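Local coordinates for protein beta-galactosidase (Geobacillus stearothermophilus, PDB 4OIF) that probably hydrolyses terminal non-reducing beta-D-galactose residues from beta-D-galactosides, as a zinc-containing, homotrimeric member of glycoside hydrolase family 42, at residues A[93-98]-A[114-119]; A[53-58]-A[87-92]. All blocks are in the same frame, centred on the assembly; numbering follows the deposited sequence.

Contact 1: A[93-98]-A[114-119]; sequences RPAWLS and QLHGGR
S98 and H116 meet through one short hydrogen bond, OG of S98 to ND1 of H116 at 2.8 Å, in which either side may be the donor. The imidazole lies against the start of helix 95-100: CA of A95 sits over one ring face in a CH-pi contact, 3.8 Å from the centroid of the H116 ring, while the carbonyl O of R93 comes in at the ring edge, 3.4 Å from CE1 of H116. A chi1 of 171°, which sets CG opposite the backbone N, extends the H116 ring toward the helix start. Both segments lie in the long excursion, short helix 95-100 included, between strand 83-87 and helix 127-144 of the TIM barrel. In the conformer given here, one of two modelled for R93, its side chain slides past H116 in the opposite direction, bent at chi2 and chi3, and ND1 of H116 comes over the centre of the guanidinium, the two planes 62° apart. Beyond the ring, NH2 of this conformer donates to O of G117 at 2.9 Å; the oxygen lies in the guanidinium plane, but the donor stands above the carbonyl plane. N121 also donates to O of G117 through ND2. From a second subunit, H198 bonds O of G118 and Q205 packs on A95.

Contact 2: A[53-58]-A[87-92]; sequences FAWSAL and ATPSGA
F53 and P89 bring the two backbones closest, their CA atoms 5.3 Å apart, and no hydrogen bond joins the segments; within 87-92 the chain turns back on itself, with N of A92 bonded to O of P89. W55, in the first turn of helix 55-58, crosses the P89 side chain at about a right angle: the two CB atoms lie 3.7 Å apart, and CG of P89 sits over one face of the indole, toward its rim. The indole is carried past the proline by a chi1 of -160°, until CE3 of W55 comes 3.7 Å from O of P89. NE1 of W55 is hydrogen-bonded to OE1 of E59. Replacing W55 with an alanine would probably open a gap beside P89 and leave the E59 carboxylate without its indole mate. F53 approaches differently, by its ring edge, CD1 of F53 lying 3.7 Å from CB of A92. A side chain on G91 would point toward this segment and crowd CE1 of F53. Farther out, S90 OG is bonded to E239. The segments follow the adjacent parallel strands 47-50 and 83-87, an apolar join between neighbouring strand-to-helix loops of a TIM barrel.

Contact 1 follows contact 2 along the chain, R93 coming directly after A92, and their centres are 12 Å apart. They touch in two places. P94 and L97 of contact 1 pack on the W55 indole of contact 2, with CD of P94 3.6 Å from CG of W55. At the second place R119, a predicted substrate-binding residue, meets F53 and places its CB 3.5 Å from O of G91. The R119 side chain lies about 4 Å from those of E158, the predicted proton donor, and N157, also a predicted substrate-binding residue, and hydrogen-bonds a glycerol, probably from the crystallisation liquor, that may mark the sugar pocket. W196 of a second subunit packs on R119, F53 and A92, joining both contacts to the trimer interface.

Contact 1: A[93-98]-A[114-119]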
loop_
_atom_site.group_PDB
_atom_site.type_symbol
_atom_site.label_atom_id
_atom_site.label_comp_id
_atom_site.label_asym_id
_atom_site.label_seq_id
_atom_site.Cartn_x
_atom_site.Cartn_y
_atom_site.Cartn_z
ATOM N N ARG A 93 22.986 -6.922 20.108
ATOM C CA ARG A 93 23.216 -7.806 21.247
ATOM C C ARG A 93 23.255 -9.267 20.785
ATOM O O ARG A 93 22.556 -9.646 19.843
ATOM C CB ARG A 93 22.133 -7.573 22.324
ATOM C CG ARG A 93 20.870 -8.470 22.257
ATOM C CD ARG A 93 19.775 -7.966 21.317
ATOM N NE ARG A 93 20.090 -8.189 19.902
ATOM C CZ ARG A 93 19.249 -7.952 18.890
ATOM N NH1 ARG A 93 18.025 -7.492 19.126
ATOM N NH2 ARG A 93 19.631 -8.171 17.638
ATOM N N PRO A 94 24.082 -10.095 21.436
ATOM C CA PRO A 94 24.125 -11.528 21.100
ATOM C C PRO A 94 22.802 -12.249 21.380
ATOM O O PRO A 94 22.009 -11.776 22.199
ATOM C CB PRO A 94 25.240 -12.063 22.002
ATOM C CG PRO A 94 26.090 -10.846 22.304
ATOM C CD PRO A 94 25.128 -9.718 22.403
ATOM N N ALA A 95 22.564 -13.379 20.715
ATOM C CA ALA A 95 21.334 -14.133 20.938
ATOM C C ALA A 95 21.195 -14.652 22.392
ATOM O O ALA A 95 20.055 -14.769 22.916
ATOM C CB ALA A 95 21.250 -15.274 19.960
ATOM N N TRP A 96 22.322 -14.938 23.062
ATOM C CA TRP A 96 22.232 -15.437 24.445
ATOM C C TRP A 96 21.622 -14.368 25.328
ATOM O O TRP A 96 20.809 -14.665 26.207
ATOM C CB TRP A 96 23.591 -15.912 25.020
ATOM C CG TRP A 96 24.765 -14.950 24.998
ATOM C CD1 TRP A 96 25.808 -14.963 24.117
ATOM C CD2 TRP A 96 25.039 -13.885 25.916
ATOM N NE1 TRP A 96 26.696 -13.962 24.411
ATOM C CE2 TRP A 96 26.250 -13.283 25.510
ATOM C CE3 TRP A 96 24.378 -13.375 27.038
ATOM C CZ2 TRP A 96 26.806 -12.193 26.177
ATOM C CZ3 TRP A 96 24.928 -12.292 27.701
ATOM C CH2 TRP A 96 26.129 -11.712 27.270
ATOM N N LEU A 97 21.980 -13.121 25.049
ATOM C CA LEU A 97 21.531 -11.999 25.858
ATOM C C LEU A 97 20.029 -11.780 25.738
ATOM O O LEU A 97 19.344 -11.646 26.739
ATOM C CB LEU A 97 22.291 -10.735 25.466
ATOM C CG LEU A 97 22.483 -9.712 26.588
ATOM C CD1 LEU A 97 23.725 -8.862 26.326
ATOM C CD2 LEU A 97 21.246 -8.835 26.789
ATOM N N SER A 98 19.520 -11.728 24.514
ATOM C CA SER A 98 18.082 -11.657 24.314
ATOM C C SER A 98 17.407 -12.837 25.010
ATOM O O SER A 98 16.355 -12.679 25.631
ATOM C CB SER A 98 17.723 -11.651 22.818
ATOM O OG SER A 98 18.316 -10.555 22.136
ATOM N N GLN A 114 8.874 -7.751 20.407
ATOM C CA GLN A 114 9.647 -8.277 19.300
ATOM C C GLN A 114 10.428 -9.519 19.709
ATOM O O GLN A 114 10.737 -9.711 20.881
ATOM C CB GLN A 114 10.606 -7.209 18.791
ATOM C CG GLN A 114 9.939 -5.890 18.490
ATOM C CD GLN A 114 9.112 -5.935 17.229
ATOM O OE1 GLN A 114 9.647 -6.028 16.125
ATOM N NE2 GLN A 114 7.797 -5.868 17.384
ATOM N N LEU A 115 10.764 -10.360 18.743
ATOM C CA LEU A 115 11.696 -11.439 19.020
ATOM C C LEU A 115 13.099 -10.918 18.790
ATOM O O LEU A 115 13.288 -9.841 18.239
ATOM C CB LEU A 115 11.434 -12.643 18.125
ATOM C CG LEU A 115 9.977 -13.062 17.971
ATOM C CD1 LEU A 115 9.883 -14.219 16.988
ATOM C CD2 LEU A 115 9.382 -13.425 19.329
ATOM N N HIS A 116 14.082 -11.692 19.212
ATOM C CA HIS A 116 15.462 -11.400 18.905
ATOM C C HIS A 116 15.755 -11.357 17.400
ATOM O O HIS A 116 15.233 -12.162 16.625
ATOM C CB HIS A 116 16.354 -12.442 19.548
ATOM C CG HIS A 116 17.772 -12.354 19.106
ATOM N ND1 HIS A 116 18.607 -11.333 19.499
ATOM C CD2 HIS A 116 18.497 -13.137 18.277
ATOM C CE1 HIS A 116 19.794 -11.507 18.953
ATOM N NE2 HIS A 116 19.753 -12.593 18.204
ATOM N N GLY A 117 16.612 -10.429 16.992
ATOM C CA GLY A 117 17.084 -10.394 15.623
ATOM C C GLY A 117 17.409 -8.995 15.157
ATOM O O GLY A 117 17.263 -8.039 15.917
ATOM N N GLY A 118 17.844 -8.876 13.902
ATOM C CA GLY A 118 18.173 -7.587 13.322
ATOM C C GLY A 118 19.241 -6.888 14.135
ATOM O O GLY A 118 20.162 -7.534 14.637
ATOM N N ARG A 119 19.103 -5.574 14.279
ATOM C CA ARG A 119 20.082 -4.753 14.976
ATOM C C ARG A 119 19.480 -3.414 15.353
ATOM O O ARG A 119 18.393 -3.062 14.886
ATOM C CB ARG A 119 21.312 -4.516 14.102
ATOM C CG ARG A 119 20.986 -3.706 12.865
ATOM C CD ARG A 119 22.214 -3.391 12.041
ATOM N NE ARG A 119 21.910 -2.431 10.989
ATOM C CZ ARG A 119 22.833 -1.826 10.248
ATOM N NH1 ARG A 119 24.112 -2.109 10.432
ATOM N NH2 ARG A 119 22.476 -0.953 9.314
#

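Contact 2: A[53-58]-A[87-92]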
loop_
_atom_site.group_PDB
_atom_site.type_symbol
_atom_site.label_atom_id
_atom_site.label_comp_id
_atom_site.label_asym_id
_atom_site.label_seq_id
_atom_site.Cartn_x
_atom_site.Cartn_y
_atom_site.Cartn_z
ATOM N N PHE A 53 29.836 -4.567 15.360
ATOM C CA PHE A 53 28.902 -5.634 15.655
ATOM C C PHE A 53 29.626 -6.861 16.176
ATOM O O PHE A 53 29.253 -7.994 15.864
ATOM C CB PHE A 53 28.078 -5.962 14.412
ATOM C CG PHE A 53 27.327 -4.779 13.877
ATOM C CD1 PHE A 53 26.196 -4.309 14.532
ATOM C CD2 PHE A 53 27.765 -4.117 12.749
ATOM C CE1 PHE A 53 25.499 -3.209 14.060
ATOM C CE2 PHE A 53 27.074 -3.013 12.269
ATOM C CZ PHE A 53 25.941 -2.554 12.933
ATOM N N ALA A 54 30.637 -6.631 17.010
ATOM C CA ALA A 54 31.539 -7.701 17.432
ATOM C C ALA A 54 31.269 -8.268 18.831
ATOM O O ALA A 54 32.102 -9.009 19.365
ATOM C CB ALA A 54 32.961 -7.211 17.351
ATOM N N TRP A 55 30.110 -7.955 19.407
ATOM C CA TRP A 55 29.796 -8.406 20.761
ATOM C C TRP A 55 29.856 -9.931 20.874
ATOM O O TRP A 55 30.501 -10.488 21.771
ATOM C CB TRP A 55 28.416 -7.900 21.193
ATOM C CG TRP A 55 28.218 -7.900 22.701
ATOM C CD1 TRP A 55 28.853 -8.692 23.614
ATOM C CD2 TRP A 55 27.334 -7.056 23.455
ATOM N NE1 TRP A 55 28.414 -8.404 24.886
ATOM C CE2 TRP A 55 27.488 -7.400 24.817
ATOM C CE3 TRP A 55 26.426 -6.048 23.110
ATOM C CZ2 TRP A 55 26.771 -6.772 25.832
ATOM C CZ3 TRP A 55 25.719 -5.422 24.124
ATOM C CH2 TRP A 55 25.896 -5.785 25.468
ATOM N N SER A 56 29.188 -10.598 19.948
ATOM C CA SER A 56 29.139 -12.044 19.951
ATOM C C SER A 56 30.534 -12.642 19.736
ATOM O O SER A 56 30.793 -13.767 20.148
ATOM C CB SER A 56 28.156 -12.525 18.882
ATOM O OG SER A 56 28.366 -13.878 18.555
ATOM N N ALA A 57 31.434 -11.890 19.107
ATOM C CA ALA A 57 32.803 -12.359 18.915
ATOM C C ALA A 57 33.651 -12.078 20.144
ATOM O O ALA A 57 34.632 -12.772 20.401
ATOM C CB ALA A 57 33.429 -11.709 17.689
ATOM N N LEU A 58 33.279 -11.036 20.882
ATOM C CA LEU A 58 34.000 -10.636 22.078
ATOM C C LEU A 58 33.523 -11.427 23.295
ATOM O O LEU A 58 34.305 -11.759 24.183
ATOM C CB LEU A 58 33.820 -9.139 22.327
ATOM C CG LEU A 58 34.503 -8.250 21.296
ATOM C CD1 LEU A 58 34.074 -6.804 21.464
ATOM C CD2 LEU A 58 36.001 -8.391 21.476
ATOM N N ALA A 87 34.770 0.828 18.132
ATOM C CA ALA A 87 33.355 0.984 18.387
ATOM C C ALA A 87 32.932 0.176 19.595
ATOM O O ALA A 87 33.496 -0.892 19.863
ATOM C CB ALA A 87 32.545 0.561 17.172
ATOM N N THR A 88 31.940 0.686 20.324
ATOM C CA THR A 88 31.244 -0.130 21.308
ATOM C C THR A 88 30.162 -0.950 20.594
ATOM O O THR A 88 29.585 -0.502 19.609
ATOM C CB THR A 88 30.636 0.715 22.409
ATOM O OG1 THR A 88 29.564 1.502 21.877
ATOM C CG2 THR A 88 31.713 1.628 23.004
ATOM N N PRO A 89 29.900 -2.166 21.083
ATOM C CA PRO A 89 29.115 -3.107 20.285
ATOM C C PRO A 89 27.613 -3.101 20.549
ATOM O O PRO A 89 26.943 -4.037 20.104
ATOM C CB PRO A 89 29.712 -4.460 20.693
ATOM C CG PRO A 89 30.068 -4.262 22.130
ATOM C CD PRO A 89 30.514 -2.815 22.256
ATOM N N SER A 90 27.094 -2.097 21.253
ATOM C CA SER A 90 25.676 -2.092 21.638
ATOM C C SER A 90 24.710 -2.145 20.442
ATOM O O SER A 90 23.538 -2.466 20.612
ATOM C CB SER A 90 25.360 -0.863 22.490
ATOM O OG SER A 90 25.620 0.327 21.771
ATOM N N GLY A 91 25.205 -1.837 19.248
ATOM C CA GLY A 91 24.412 -1.921 18.032
ATOM C C GLY A 91 23.716 -3.249 17.761
ATOM O O GLY A 91 22.689 -3.279 17.092
ATOM N N ALA A 92 24.258 -4.347 18.270
ATOM C CA ALA A 92 23.597 -5.647 18.123
ATOM C C ALA A 92 23.955 -6.625 19.246
ATOM O O ALA A 92 25.089 -7.126 19.316
ATOM C CB ALA A 92 23.936 -6.265 16.763
#